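PDB 2G9Z: thiamine pyrophosphokinase from Candida albicans, which catalyses the transfer of a pyrophosphate group from ATP to thiamine, yielding the coenzyme thiamine pyrophosphate, with magnesium ions at the active site. Local coordinates for residues A[124-128]-A[155-159]; A[250-256]-A[324-330]; A[264-268]-A[335-339]; A[78-82]-A[117-121]. All coordinates share one frame; numbering follows the deposited sequence.

Interaction 1. Residues A[124-128]-A[155-159]; sequences VGDFD and DFTKS. With MG (magnesium ion), chain C; MG (magnesium ion), chain D; VNP (3-[(4-amino-2-methylpyrimidin-5-yl)methyl]-5-(2-{[hydroxy(phosphonoamino)phosphoryl]oxy}ethyl)-4-methyl-1,3-thiazol-3-I um), chain H.
Asp-126 and Asp-155 meet through different first torsions: CG of Asp-126 sits between the backbone N and the carbonyl carbon (chi1 51°), whereas CG of Asp-155 lies anti to its carbonyl carbon, and the two carboxylate planes stand 78° apart. This crossing brings both groups to one magnesium ion (chain C), bound by Asp-126 OD1 at 2.2 Å and Asp-155 OD2 at 2.2 Å. Asp-128 adds OD1 at 2.3 Å, and Asp-91 completes the carboxylate set. The other oxygens of Asp-126 and Asp-128 hold a second magnesium ion (chain D), so each of these carboxylates bridges the pair, as does O1B of the bound thiamine imidodiphosphate VNP. Asp-155 uses its remaining oxygen differently: OD1 accepts the backbone N-H of Asp-126 at 3.0 Å, on its syn side but well out of the carboxylate plane, which should steady the carboxylate while OD2 binds metal. Its own backbone N, in the first turn of the helix, donates to VNP O2B over 2.7 Å at a fairly straight 163°. Gly-125 lets the backbones close here, with CA only 3.1 Å from Asp-155 OD1, at backbone angles suited to glycine. Lys-158, extended beyond CG, passes this glycine and delivers NZ to the carbonyls of Gln-148 and Ser-150. Further along, Val-124 CG2 rests 3.5 Å from Ser-159 OG, whose hydroxyl donates to Asp-155 O. The contact thus sets the start of helix 155-170 against the C-terminal end of strand 122-125, which runs in the parallel part of the sheet between strands 86-90 and 144-147.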
loop_
_atom_site.group_PDB
_atom_site.type_symbol
_atom_site.label_atom_id
_atom_site.label_comp_id
_atom_site.label_asym_id
_atom_site.label_seq_id
_atom_site.Cartn_x
_atom_site.Cartn_y
_atom_site.Cartn_z
ATOM N N VAL A 124 1.799 -8.651 21.961
ATOM C CA VAL A 124 0.740 -9.589 21.610
ATOM C C VAL A 124 0.782 -10.156 20.192
ATOM O O VAL A 124 1.429 -9.599 19.307
ATOM C CB VAL A 124 -0.667 -8.953 21.874
ATOM C CG1 VAL A 124 -0.513 -7.576 22.516
ATOM C CG2 VAL A 124 -1.482 -8.873 20.600
ATOM N N GLY A 125 0.084 -11.272 19.997
ATOM C CA GLY A 125 0.028 -11.908 18.690
ATOM C C GLY A 125 0.179 -13.412 18.793
ATOM O O GLY A 125 0.152 -13.965 19.896
ATOM N N ASP A 126 0.328 -14.088 17.658
ATOM C CA ASP A 126 0.492 -15.537 17.683
ATOM C C ASP A 126 1.947 -15.940 17.911
ATOM O O ASP A 126 2.259 -17.118 18.060
ATOM C CB ASP A 126 -0.034 -16.166 16.393
ATOM C CG ASP A 126 0.527 -15.507 15.159
ATOM O OD1 ASP A 126 1.402 -14.633 15.301
ATOM O OD2 ASP A 126 0.085 -15.869 14.055
ATOM N N PHE A 127 2.824 -14.941 17.941
ATOM C CA PHE A 127 4.250 -15.129 18.181
ATOM C C PHE A 127 5.020 -16.039 17.234
ATOM O O PHE A 127 5.857 -16.832 17.675
ATOM C CB PHE A 127 4.473 -15.602 19.623
ATOM C CG PHE A 127 3.972 -14.639 20.658
ATOM C CD1 PHE A 127 3.992 -13.268 20.423
ATOM C CD2 PHE A 127 3.496 -15.099 21.879
ATOM C CE1 PHE A 127 3.546 -12.368 21.392
ATOM C CE2 PHE A 127 3.050 -14.207 22.851
ATOM C CZ PHE A 127 3.075 -12.839 22.605
ATOM N N ASP A 128 4.754 -15.931 15.939
ATOM C CA ASP A 128 5.483 -16.744 14.977
ATOM C C ASP A 128 6.592 -15.937 14.308
ATOM O O ASP A 128 7.271 -16.430 13.409
ATOM C CB ASP A 128 4.539 -17.323 13.922
ATOM C CG ASP A 128 3.665 -16.274 13.274
ATOM O OD1 ASP A 128 3.858 -15.068 13.527
ATOM O OD2 ASP A 128 2.781 -16.672 12.498
ATOM N N ASP A 155 -1.966 -10.124 13.994
ATOM C CA ASP A 155 -1.360 -9.479 15.146
ATOM C C ASP A 155 -1.790 -8.038 15.324
ATOM O O ASP A 155 -1.867 -7.542 16.446
ATOM C CB ASP A 155 0.158 -9.557 15.053
ATOM C CG ASP A 155 0.654 -10.978 15.026
ATOM O OD1 ASP A 155 -0.006 -11.850 15.634
ATOM O OD2 ASP A 155 1.701 -11.223 14.404
ATOM N N PHE A 156 -2.053 -7.362 14.211
ATOM C CA PHE A 156 -2.484 -5.975 14.263
ATOM C C PHE A 156 -3.795 -5.863 15.025
ATOM O O PHE A 156 -3.912 -5.092 15.981
ATOM C CB PHE A 156 -2.687 -5.418 12.852
ATOM C CG PHE A 156 -3.216 -4.013 12.835
ATOM C CD1 PHE A 156 -2.359 -2.930 12.999
ATOM C CD2 PHE A 156 -4.579 -3.774 12.706
ATOM C CE1 PHE A 156 -2.853 -1.625 13.036
ATOM C CE2 PHE A 156 -5.083 -2.469 12.744
ATOM C CZ PHE A 156 -4.214 -1.395 12.909
ATOM N N THR A 157 -4.786 -6.625 14.580
ATOM C CA THR A 157 -6.104 -6.615 15.197
ATOM C C THR A 157 -6.057 -7.064 16.653
ATOM O O THR A 157 -6.686 -6.453 17.517
ATOM C CB THR A 157 -7.079 -7.505 14.402
ATOM O OG1 THR A 157 -7.196 -6.995 13.066
ATOM C CG2 THR A 157 -8.456 -7.502 15.050
ATOM N N LYS A 158 -5.313 -8.130 16.929
ATOM C CA LYS A 158 -5.191 -8.615 18.299
ATOM C C LYS A 158 -4.612 -7.520 19.182
ATOM O O LYS A 158 -5.017 -7.369 20.335
ATOM C CB LYS A 158 -4.307 -9.865 18.347
ATOM C CG LYS A 158 -4.951 -11.074 17.673
ATOM C CD LYS A 158 -3.944 -12.177 17.398
ATOM C CE LYS A 158 -4.611 -13.348 16.691
ATOM N NZ LYS A 158 -3.666 -14.440 16.347
ATOM N N SER A 159 -3.672 -6.746 18.639
ATOM C CA SER A 159 -3.057 -5.655 19.393
ATOM C C SER A 159 -4.049 -4.525 19.654
ATOM O O SER A 159 -4.080 -3.956 20.750
ATOM C CB SER A 159 -1.833 -5.097 18.646
ATOM O OG SER A 159 -0.776 -6.039 18.625
HETATM MG MG MG C . 2.651 -13.169 14.130
HETATM MG MG MG D . 1.061 -15.453 12.091
HETATM O O2G VNP H . 1.105 -15.024 10.054
HETATM P PG VNP H . 1.539 -13.611 9.421
HETATM O O3G VNP H . 1.432 -13.640 7.944
HETATM O O1G VNP H . 3.052 -13.354 9.906
HETATM N N3B VNP H . 0.614 -12.449 10.081
HETATM P PB VNP H . 0.137 -12.770 11.598
HETATM O O2B VNP H . -0.557 -11.582 12.140
HETATM O O1B VNP H . 1.308 -13.278 12.348
HETATM O O1 VNP H . -0.918 -13.978 11.435
HETATM C C7 VNP H . -2.137 -13.888 10.689
HETATM C C12 VNP H . -3.109 -14.877 11.336
HETATM C C11 VNP H . -4.471 -15.051 10.657
HETATM C C10 VNP H . -4.510 -15.961 9.427
HETATM C CM4 VNP H . -3.569 -17.154 9.249
HETATM S S1 VNP H . -5.294 -13.566 9.990
HETATM C C9 VNP H . -6.073 -14.467 8.710
HETATM N N5 VNP H . -5.421 -15.614 8.513
HETATM C C7A VNP H . -5.609 -16.430 7.302
HETATM C C5A VNP H . -6.994 -16.278 6.668
HETATM C C6A VNP H . -7.030 -15.731 5.391
HETATM N N1A VNP H . -8.162 -15.662 4.713
HETATM C C2A VNP H . -9.308 -16.115 5.238
HETATM C CM2 VNP H . -10.596 -16.051 4.415
HETATM N N3A VNP H . -9.324 -16.640 6.472
HETATM C C4A VNP H . -8.200 -16.731 7.196
HETATM N N4A VNP H . -8.259 -17.246 8.420
HETATM O O HOH W 1 3.886 -12.041 12.459
#

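Interaction 2. Residues A[250-256]-A[324-330]; sequences LLKKGVN and IVECSDD
The thiol of Cys-327 and the amide of Asn-256 fill the hollow inside the turn that links strands 246-251 and 254-259. Cys-327 SG stands into the bend (chi1 59°), 3.2 Å from Lys-252 O. Asn-256 closes the same hollow: ND2 donates to Lys-252 O at 2.8 Å, and OD1 accepts from Lys-252 N. ND2 also donates to Val-325 O, which Asn-256 N approaches from the opposite face of its plane. Beside it, the Leu-251 side chain crosses Val-325 at about a right angle, CD1 meeting CG1 at 3.7 Å. On the sheet's other face, Val-255 fits between two neighbours, CG1 against Ile-324 CG2 and CG2 3.6 Å from Glu-326 OE2. Asp-330 OD1 plugs the bend by accepting Lys-253 N at 2.9 Å, while Leu-250 CD2 packs against Asp-330 CB; Asn-231 holds OD2. The extended Lys-253 side chain lies alongside Asp-329, CG 3.6 Å from Ser-328 O, and water 2 links NZ to Asp-329 OD1. Gly-254 pairs with Cys-327 through two backbone bonds, the strand axes running antiparallel at 162°. Strand 254-259 lies between 45-47 and 322-327; the bend at 252-253 follows strand 246-251 beside helix 217-233, and that at 328-330 leads into 331-336.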
loop_
_atom_site.group_PDB
_atom_site.type_symbol
_atom_site.label_atom_id
_atom_site.label_comp_id
_atom_site.label_asym_id
_atom_site.label_seq_id
_atom_site.Cartn_x
_atom_site.Cartn_y
_atom_site.Cartn_z
ATOM N N LEU A 250 -7.303 9.106 8.516
ATOM C CA LEU A 250 -8.602 9.145 7.886
ATOM C C LEU A 250 -9.276 10.500 7.965
ATOM O O LEU A 250 -9.298 11.138 9.015
ATOM C CB LEU A 250 -9.502 8.080 8.524
ATOM C CG LEU A 250 -10.739 7.617 7.751
ATOM C CD1 LEU A 250 -10.304 6.897 6.486
ATOM C CD2 LEU A 250 -11.574 6.684 8.625
ATOM N N LEU A 251 -9.797 10.945 6.833
ATOM C CA LEU A 251 -10.542 12.188 6.778
ATOM C C LEU A 251 -11.955 11.672 7.016
ATOM O O LEU A 251 -12.342 10.644 6.459
ATOM C CB LEU A 251 -10.426 12.834 5.396
ATOM C CG LEU A 251 -9.048 13.390 5.033
ATOM C CD1 LEU A 251 -9.069 13.909 3.608
ATOM C CD2 LEU A 251 -8.679 14.509 6.002
ATOM N N LYS A 252 -12.719 12.357 7.855
ATOM C CA LYS A 252 -14.067 11.898 8.158
ATOM C C LYS A 252 -15.148 12.563 7.328
ATOM O O LYS A 252 -15.053 13.743 6.998
ATOM C CB LYS A 252 -14.377 12.119 9.639
ATOM C CG LYS A 252 -13.416 11.435 10.607
ATOM C CD LYS A 252 -13.993 11.455 12.011
ATOM C CE LYS A 252 -13.144 10.656 12.992
ATOM N NZ LYS A 252 -13.932 10.331 14.223
ATOM N N LYS A 253 -16.177 11.788 6.994
ATOM C CA LYS A 253 -17.313 12.294 6.235
ATOM C C LYS A 253 -17.650 13.679 6.777
ATOM O O LYS A 253 -17.815 13.853 7.985
ATOM C CB LYS A 253 -18.516 11.368 6.426
ATOM C CG LYS A 253 -19.795 11.831 5.747
ATOM C CD LYS A 253 -20.895 10.798 5.956
ATOM C CE LYS A 253 -22.157 11.148 5.191
ATOM N NZ LYS A 253 -23.223 10.141 5.453
ATOM N N GLY A 254 -17.750 14.655 5.882
ATOM C CA GLY A 254 -18.051 16.009 6.308
ATOM C C GLY A 254 -16.846 16.915 6.116
ATOM O O GLY A 254 -15.977 16.636 5.293
ATOM N N VAL A 255 -16.791 17.999 6.884
ATOM C CA VAL A 255 -15.693 18.949 6.796
ATOM C C VAL A 255 -14.536 18.564 7.721
ATOM O O VAL A 255 -14.740 18.197 8.879
ATOM C CB VAL A 255 -16.173 20.377 7.163
ATOM C CG1 VAL A 255 -15.035 21.378 6.993
ATOM C CG2 VAL A 255 -17.348 20.771 6.283
ATOM N N ASN A 256 -13.320 18.642 7.195
ATOM C CA ASN A 256 -12.125 18.329 7.967
ATOM C C ASN A 256 -11.171 19.509 7.883
ATOM O O ASN A 256 -10.912 20.027 6.801
ATOM C CB ASN A 256 -11.409 17.093 7.398
ATOM C CG ASN A 256 -12.214 15.819 7.551
ATOM O OD1 ASN A 256 -12.167 15.146 8.591
ATOM N ND2 ASN A 256 -12.963 15.483 6.517
ATOM N N ILE A 324 -8.328 22.641 4.291
ATOM C CA ILE A 324 -9.623 22.030 4.515
ATOM C C ILE A 324 -10.027 21.031 3.441
ATOM O O ILE A 324 -9.838 21.268 2.250
ATOM C CB ILE A 324 -10.720 23.105 4.589
ATOM C CG1 ILE A 324 -10.505 23.980 5.827
ATOM C CG2 ILE A 324 -12.104 22.449 4.589
ATOM C CD1 ILE A 324 -11.415 25.186 5.884
ATOM N N VAL A 325 -10.573 19.901 3.871
ATOM C CA VAL A 325 -11.075 18.921 2.920
ATOM C C VAL A 325 -12.452 18.486 3.374
ATOM O O VAL A 325 -12.642 18.077 4.525
ATOM C CB VAL A 325 -10.194 17.661 2.804
ATOM C CG1 VAL A 325 -10.848 16.668 1.830
ATOM C CG2 VAL A 325 -8.803 18.036 2.315
ATOM N N GLU A 326 -13.420 18.611 2.479
ATOM C CA GLU A 326 -14.772 18.173 2.777
ATOM C C GLU A 326 -14.953 16.922 1.929
ATOM O O GLU A 326 -14.566 16.901 0.766
ATOM C CB GLU A 326 -15.790 19.239 2.381
ATOM C CG GLU A 326 -17.231 18.802 2.574
ATOM C CD GLU A 326 -18.207 19.948 2.409
ATOM O OE1 GLU A 326 -18.024 20.755 1.473
ATOM O OE2 GLU A 326 -19.162 20.037 3.210
ATOM N N CYS A 327 -15.520 15.874 2.510
ATOM C CA CYS A 327 -15.706 14.632 1.769
ATOM C C CYS A 327 -17.075 14.024 2.036
ATOM O O CYS A 327 -17.570 14.077 3.157
ATOM C CB CYS A 327 -14.610 13.638 2.154
ATOM S SG CYS A 327 -14.558 13.236 3.916
ATOM N N SER A 328 -17.676 13.438 1.004
ATOM C CA SER A 328 -18.999 12.831 1.137
ATOM C C SER A 328 -19.004 11.539 1.951
ATOM O O SER A 328 -20.065 11.021 2.288
ATOM C CB SER A 328 -19.590 12.551 -0.243
ATOM O OG SER A 328 -18.756 11.678 -0.974
ATOM N N ASP A 329 -17.815 11.027 2.255
ATOM C CA ASP A 329 -17.648 9.792 3.027
ATOM C C ASP A 329 -16.204 9.705 3.482
ATOM O O ASP A 329 -15.333 10.381 2.924
ATOM C CB ASP A 329 -17.963 8.564 2.171
ATOM C CG ASP A 329 -19.306 7.958 2.498
ATOM O OD1 ASP A 329 -19.533 7.632 3.681
ATOM O OD2 ASP A 329 -20.129 7.804 1.572
ATOM N N ASP A 330 -15.942 8.873 4.485
ATOM C CA ASP A 330 -14.584 8.729 4.992
ATOM C C ASP A 330 -13.630 8.432 3.841
ATOM O O ASP A 330 -13.973 7.715 2.899
ATOM C CB ASP A 330 -14.484 7.589 6.015
ATOM C CG ASP A 330 -15.224 7.883 7.316
ATOM O OD1 ASP A 330 -15.618 9.047 7.555
ATOM O OD2 ASP A 330 -15.397 6.936 8.114
HETATM O O HOH W 2 -21.938 7.246 4.832
#

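Interaction 3. Residues A[264-268]-A[335-339]; sequences LMFHK and IEIDV
Phe-266 O is the polar centre of this contact, receiving Asp-338 N at 3.0 Å with a 162° angle at the hydrogen. Water 3 donates to the same carbonyl and also to Glu-336 O, the latter at 2.8 Å, so one solvent molecule ties the two backbones together. It also lies 2.8 Å from His-267 ND1, while the other ring nitrogen of that histidine, NE2, is hydrogen-bonded to Ser-273 O. A second backbone bond is longer, from Lys-268 N to Asp-338 O at 3.2 Å; with the first it frames His-267 opposite Asp-338 as a single bridge. Lys-268 bends at chi3 (-61°), which turns its end across Asp-338, but NZ stays 4.1 Å from Asp-338 OD2, too far for a salt bridge. The apolar side of the contact is the Phe-266 ring: CE2 lies 3.6 Å from Ile-335 CG2, and Glu-336 O comes to the ring edge near its plane. Phe-50 stacks on this ring and Tyr-260 meets it edge-to-face. The contact fastens the loop between strands 254-259 and 277-281 to the end of strand 331-336, which lies between strands 246-251 and 277-281 in the large mixed sheet.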
loop_
_atom_site.group_PDB
_atom_site.type_symbol
_atom_site.label_atom_id
_atom_site.label_comp_id
_atom_site.label_asym_id
_atom_site.label_seq_id
_atom_site.Cartn_x
_atom_site.Cartn_y
_atom_site.Cartn_z
ATOM N N LEU A 264 7.048 23.628 7.743
ATOM C CA LEU A 264 8.443 23.347 8.062
ATOM C C LEU A 264 8.538 22.259 9.122
ATOM O O LEU A 264 9.574 21.616 9.278
ATOM C CB LEU A 264 9.137 24.616 8.563
ATOM C CG LEU A 264 9.307 25.696 7.494
ATOM C CD1 LEU A 264 9.815 26.985 8.126
ATOM C CD2 LEU A 264 10.267 25.184 6.427
ATOM N N MET A 265 7.446 22.055 9.845
ATOM C CA MET A 265 7.405 21.038 10.886
ATOM C C MET A 265 7.599 19.632 10.326
ATOM O O MET A 265 8.259 18.800 10.948
ATOM C CB MET A 265 6.066 21.083 11.614
ATOM C CG MET A 265 5.691 22.429 12.169
ATOM S SD MET A 265 3.975 22.372 12.679
ATOM C CE MET A 265 4.153 21.860 14.367
ATOM N N PHE A 266 7.020 19.362 9.157
ATOM C CA PHE A 266 7.125 18.030 8.558
ATOM C C PHE A 266 7.719 17.995 7.160
ATOM O O PHE A 266 7.879 16.920 6.573
ATOM C CB PHE A 266 5.749 17.351 8.527
ATOM C CG PHE A 266 4.696 18.133 7.784
ATOM C CD1 PHE A 266 4.013 19.174 8.408
ATOM C CD2 PHE A 266 4.392 17.829 6.462
ATOM C CE1 PHE A 266 3.038 19.904 7.726
ATOM C CE2 PHE A 266 3.419 18.551 5.767
ATOM C CZ PHE A 266 2.739 19.593 6.404
ATOM N N HIS A 267 8.043 19.164 6.622
ATOM C CA HIS A 267 8.614 19.236 5.288
ATOM C C HIS A 267 9.909 20.033 5.301
ATOM O O HIS A 267 9.899 21.253 5.140
ATOM C CB HIS A 267 7.616 19.878 4.321
ATOM C CG HIS A 267 8.071 19.873 2.894
ATOM N ND1 HIS A 267 8.352 18.713 2.207
ATOM C CD2 HIS A 267 8.294 20.888 2.026
ATOM C CE1 HIS A 267 8.729 19.012 0.977
ATOM N NE2 HIS A 267 8.702 20.326 0.840
ATOM N N LYS A 268 11.017 19.327 5.511
ATOM C CA LYS A 268 12.344 19.929 5.548
ATOM C C LYS A 268 12.419 21.001 4.472
ATOM O O LYS A 268 12.153 20.728 3.302
ATOM C CB LYS A 268 13.400 18.852 5.301
ATOM C CG LYS A 268 14.837 19.320 5.416
ATOM C CD LYS A 268 15.778 18.127 5.440
ATOM C CE LYS A 268 15.491 17.235 6.644
ATOM N NZ LYS A 268 16.299 15.981 6.653
ATOM N N ILE A 335 0.220 12.177 3.969
ATOM C CA ILE A 335 1.001 13.390 3.814
ATOM C C ILE A 335 2.447 12.963 3.945
ATOM O O ILE A 335 2.819 12.320 4.925
ATOM C CB ILE A 335 0.687 14.428 4.908
ATOM C CG1 ILE A 335 -0.762 14.914 4.771
ATOM C CG2 ILE A 335 1.659 15.602 4.799
ATOM C CD1 ILE A 335 -1.163 15.955 5.813
ATOM N N GLU A 336 3.258 13.302 2.951
ATOM C CA GLU A 336 4.662 12.942 2.979
ATOM C C GLU A 336 5.375 13.674 4.106
ATOM O O GLU A 336 5.097 14.842 4.387
ATOM C CB GLU A 336 5.321 13.273 1.637
ATOM C CG GLU A 336 6.799 12.928 1.572
ATOM C CD GLU A 336 7.318 12.852 0.149
ATOM O OE1 GLU A 336 7.188 13.847 -0.592
ATOM O OE2 GLU A 336 7.857 11.790 -0.230
ATOM N N ILE A 337 6.285 12.973 4.766
ATOM C CA ILE A 337 7.050 13.556 5.855
ATOM C C ILE A 337 8.530 13.360 5.581
ATOM O O ILE A 337 8.942 12.336 5.043
ATOM C CB ILE A 337 6.732 12.890 7.215
ATOM C CG1 ILE A 337 5.275 13.137 7.601
ATOM C CG2 ILE A 337 7.658 13.451 8.296
ATOM C CD1 ILE A 337 4.880 12.481 8.907
ATOM N N ASP A 338 9.321 14.357 5.948
ATOM C CA ASP A 338 10.764 14.294 5.781
ATOM C C ASP A 338 11.372 15.229 6.815
ATOM O O ASP A 338 11.789 16.344 6.495
ATOM C CB ASP A 338 11.171 14.728 4.372
ATOM C CG ASP A 338 12.642 14.473 4.089
ATOM O OD1 ASP A 338 13.054 13.292 4.101
ATOM O OD2 ASP A 338 13.388 15.450 3.860
ATOM N N VAL A 339 11.395 14.768 8.062
ATOM C CA VAL A 339 11.938 15.547 9.169
ATOM C C VAL A 339 13.438 15.278 9.320
ATOM O O VAL A 339 13.902 14.961 10.437
ATOM C CB VAL A 339 11.189 15.205 10.492
ATOM C CG1 VAL A 339 11.360 13.727 10.830
ATOM C CG2 VAL A 339 11.683 16.095 11.627
HETATM O O HOH W 3 7.080 16.545 3.473
#

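Interaction 4. Residues A[78-82]-A[117-121]; sequences ISLWK and DYIPD
A T-shaped aromatic pair, Trp-81 with Tyr-118, joins the short helix 77-81 to the loop that leads into strand 122-125 of the catalytic domain. The evidence for this geometry is direct: the edge of Tyr-118 is turned to the indole face, the planes stand at 90°, and the tyrosine centroid lies 4.9 Å from that of the five-membered ring. Tyr-118 CD1 forms the contacting edge, at 3.7 Å from Trp-81 CE2. The same residue uses a second group on the neighbouring ring, for Tyr-118 CB makes a CH-pi contact with the six-membered ring of Trp-81, 3.7 Å from its centroid and 13° off the normal. One side chain therefore serves both halves of the indole. Trp-81 reaches that place because its CG lies opposite the backbone N (chi1 -174°), sending the indole from the helix toward the loop. At the far rim of the indole the loop backbone follows the ring edge, where Ile-119 O lies near its plane, 3.4 Å from CZ2, and Pro-120 N comes close to CH2. Leu-97 of helix 93-100 and Ile-87 of strand 86-90 also touch Trp-81, placing the indole between helix, sheet and loop. Phe-101 also meets the Tyr-118 ring. One turn before Trp-81, Ile-78 crosses the tyrosine at about a right angle and lays CD1 over a face of its ring. At the phenol end, Ile-78 CG1 and CG2 both approach Tyr-118 OH, each at 3.6 Å.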
loop_
_atom_site.group_PDB
_atom_site.type_symbol
_atom_site.label_atom_id
_atom_site.label_comp_id
_atom_site.label_asym_id
_atom_site.label_seq_id
_atom_site.Cartn_x
_atom_site.Cartn_y
_atom_site.Cartn_z
ATOM N N ILE A 78 12.357 7.272 20.205
ATOM C CA ILE A 78 12.367 7.831 21.554
ATOM C C ILE A 78 11.479 9.058 21.741
ATOM O O ILE A 78 10.797 9.178 22.758
ATOM C CB ILE A 78 13.814 8.160 22.006
ATOM C CG1 ILE A 78 14.534 6.870 22.421
ATOM C CG2 ILE A 78 13.799 9.122 23.192
ATOM C CD1 ILE A 78 14.561 5.793 21.357
ATOM N N SER A 79 11.481 9.964 20.770
ATOM C CA SER A 79 10.657 11.165 20.875
ATOM C C SER A 79 9.172 10.807 20.920
ATOM O O SER A 79 8.409 11.373 21.705
ATOM C CB SER A 79 10.919 12.096 19.686
ATOM O OG SER A 79 12.287 12.457 19.613
ATOM N N LEU A 80 8.772 9.867 20.070
ATOM C CA LEU A 80 7.383 9.435 20.002
ATOM C C LEU A 80 7.016 8.690 21.282
ATOM O O LEU A 80 5.994 8.972 21.910
ATOM C CB LEU A 80 7.180 8.515 18.793
ATOM C CG LEU A 80 5.859 8.628 18.023
ATOM C CD1 LEU A 80 5.745 7.458 17.058
ATOM C CD2 LEU A 80 4.684 8.642 18.974
ATOM N N TRP A 81 7.865 7.738 21.659
ATOM C CA TRP A 81 7.662 6.930 22.861
ATOM C C TRP A 81 7.368 7.816 24.065
ATOM O O TRP A 81 6.403 7.593 24.793
ATOM C CB TRP A 81 8.914 6.089 23.122
ATOM C CG TRP A 81 8.807 5.103 24.254
ATOM C CD1 TRP A 81 8.671 5.383 25.581
ATOM C CD2 TRP A 81 8.865 3.674 24.148
ATOM N NE1 TRP A 81 8.644 4.218 26.315
ATOM C CE2 TRP A 81 8.763 3.154 25.459
ATOM C CE3 TRP A 81 8.996 2.783 23.073
ATOM C CZ2 TRP A 81 8.788 1.779 25.725
ATOM C CZ3 TRP A 81 9.022 1.415 23.336
ATOM C CH2 TRP A 81 8.919 0.927 24.656
ATOM N N LYS A 82 8.202 8.829 24.264
ATOM C CA LYS A 82 8.048 9.739 25.391
ATOM C C LYS A 82 6.730 10.504 25.399
ATOM O O LYS A 82 6.375 11.128 26.400
ATOM C CB LYS A 82 9.219 10.723 25.430
ATOM C CG LYS A 82 10.550 10.068 25.783
ATOM C CD LYS A 82 11.678 11.090 25.884
ATOM C CE LYS A 82 12.945 10.451 26.448
ATOM N NZ LYS A 82 14.038 11.444 26.676
ATOM N N ASP A 117 15.503 0.996 28.956
ATOM C CA ASP A 117 14.642 2.105 29.373
ATOM C C ASP A 117 13.350 2.184 28.564
ATOM O O ASP A 117 12.484 3.014 28.835
ATOM C CB ASP A 117 15.377 3.443 29.250
ATOM C CG ASP A 117 16.504 3.580 30.245
ATOM O OD1 ASP A 117 16.292 3.231 31.425
ATOM O OD2 ASP A 117 17.594 4.045 29.851
ATOM N N TYR A 118 13.217 1.311 27.574
ATOM C CA TYR A 118 12.036 1.324 26.727
ATOM C C TYR A 118 11.421 -0.060 26.620
ATOM O O TYR A 118 11.579 -0.754 25.615
ATOM C CB TYR A 118 12.424 1.872 25.356
ATOM C CG TYR A 118 13.038 3.249 25.463
ATOM C CD1 TYR A 118 12.238 4.389 25.489
ATOM C CD2 TYR A 118 14.418 3.409 25.611
ATOM C CE1 TYR A 118 12.795 5.658 25.664
ATOM C CE2 TYR A 118 14.985 4.672 25.788
ATOM C CZ TYR A 118 14.166 5.790 25.813
ATOM O OH TYR A 118 14.719 7.037 25.991
ATOM N N ILE A 119 10.721 -0.451 27.680
ATOM C CA ILE A 119 10.068 -1.748 27.730
ATOM C C ILE A 119 8.612 -1.554 27.343
ATOM O O ILE A 119 7.914 -0.719 27.915
ATOM C CB ILE A 119 10.127 -2.355 29.150
ATOM C CG1 ILE A 119 11.567 -2.327 29.679
ATOM C CG2 ILE A 119 9.596 -3.775 29.124
ATOM C CD1 ILE A 119 12.570 -3.068 28.814
ATOM N N PRO A 120 8.133 -2.322 26.359
ATOM C CA PRO A 120 6.739 -2.179 25.938
ATOM C C PRO A 120 5.769 -2.685 27.002
ATOM O O PRO A 120 6.055 -3.650 27.716
ATOM C CB PRO A 120 6.691 -3.004 24.656
ATOM C CG PRO A 120 7.639 -4.121 24.959
ATOM C CD PRO A 120 8.803 -3.405 25.617
ATOM N N ASP A 121 4.624 -2.023 27.108
ATOM C CA ASP A 121 3.607 -2.412 28.073
ATOM C C ASP A 121 3.036 -3.784 27.737
ATOM O O ASP A 121 2.849 -4.621 28.622
ATOM C CB ASP A 121 2.491 -1.372 28.093
ATOM C CG ASP A 121 2.948 -0.050 28.668
ATOM O OD1 ASP A 121 2.873 0.111 29.903
ATOM O OD2 ASP A 121 3.399 0.818 27.888
#

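Within the catalytic domain, interaction 4 leads to interaction 1, the loop 117-121 running into the strand that delivers Asp-126 and Asp-128, with centres 19 Å apart. Interactions 2 and 3 lie in the other part of the chain, centres 22 Å and nearest atoms about 8 Å apart; strands 322-327 and 331-336, one from each, follow each other in the chain. Each is centred 31 Å from interaction 1, across the chain's centre. The dimer brings the two parts together: the ligand at interaction 1 is also held by Ser-312, Ser-314 and Arg-316 of the second subunit, and the side chain of Glu-336 lies about 6 Å from a bound VNP and packs on Arg-216 of the second subunit.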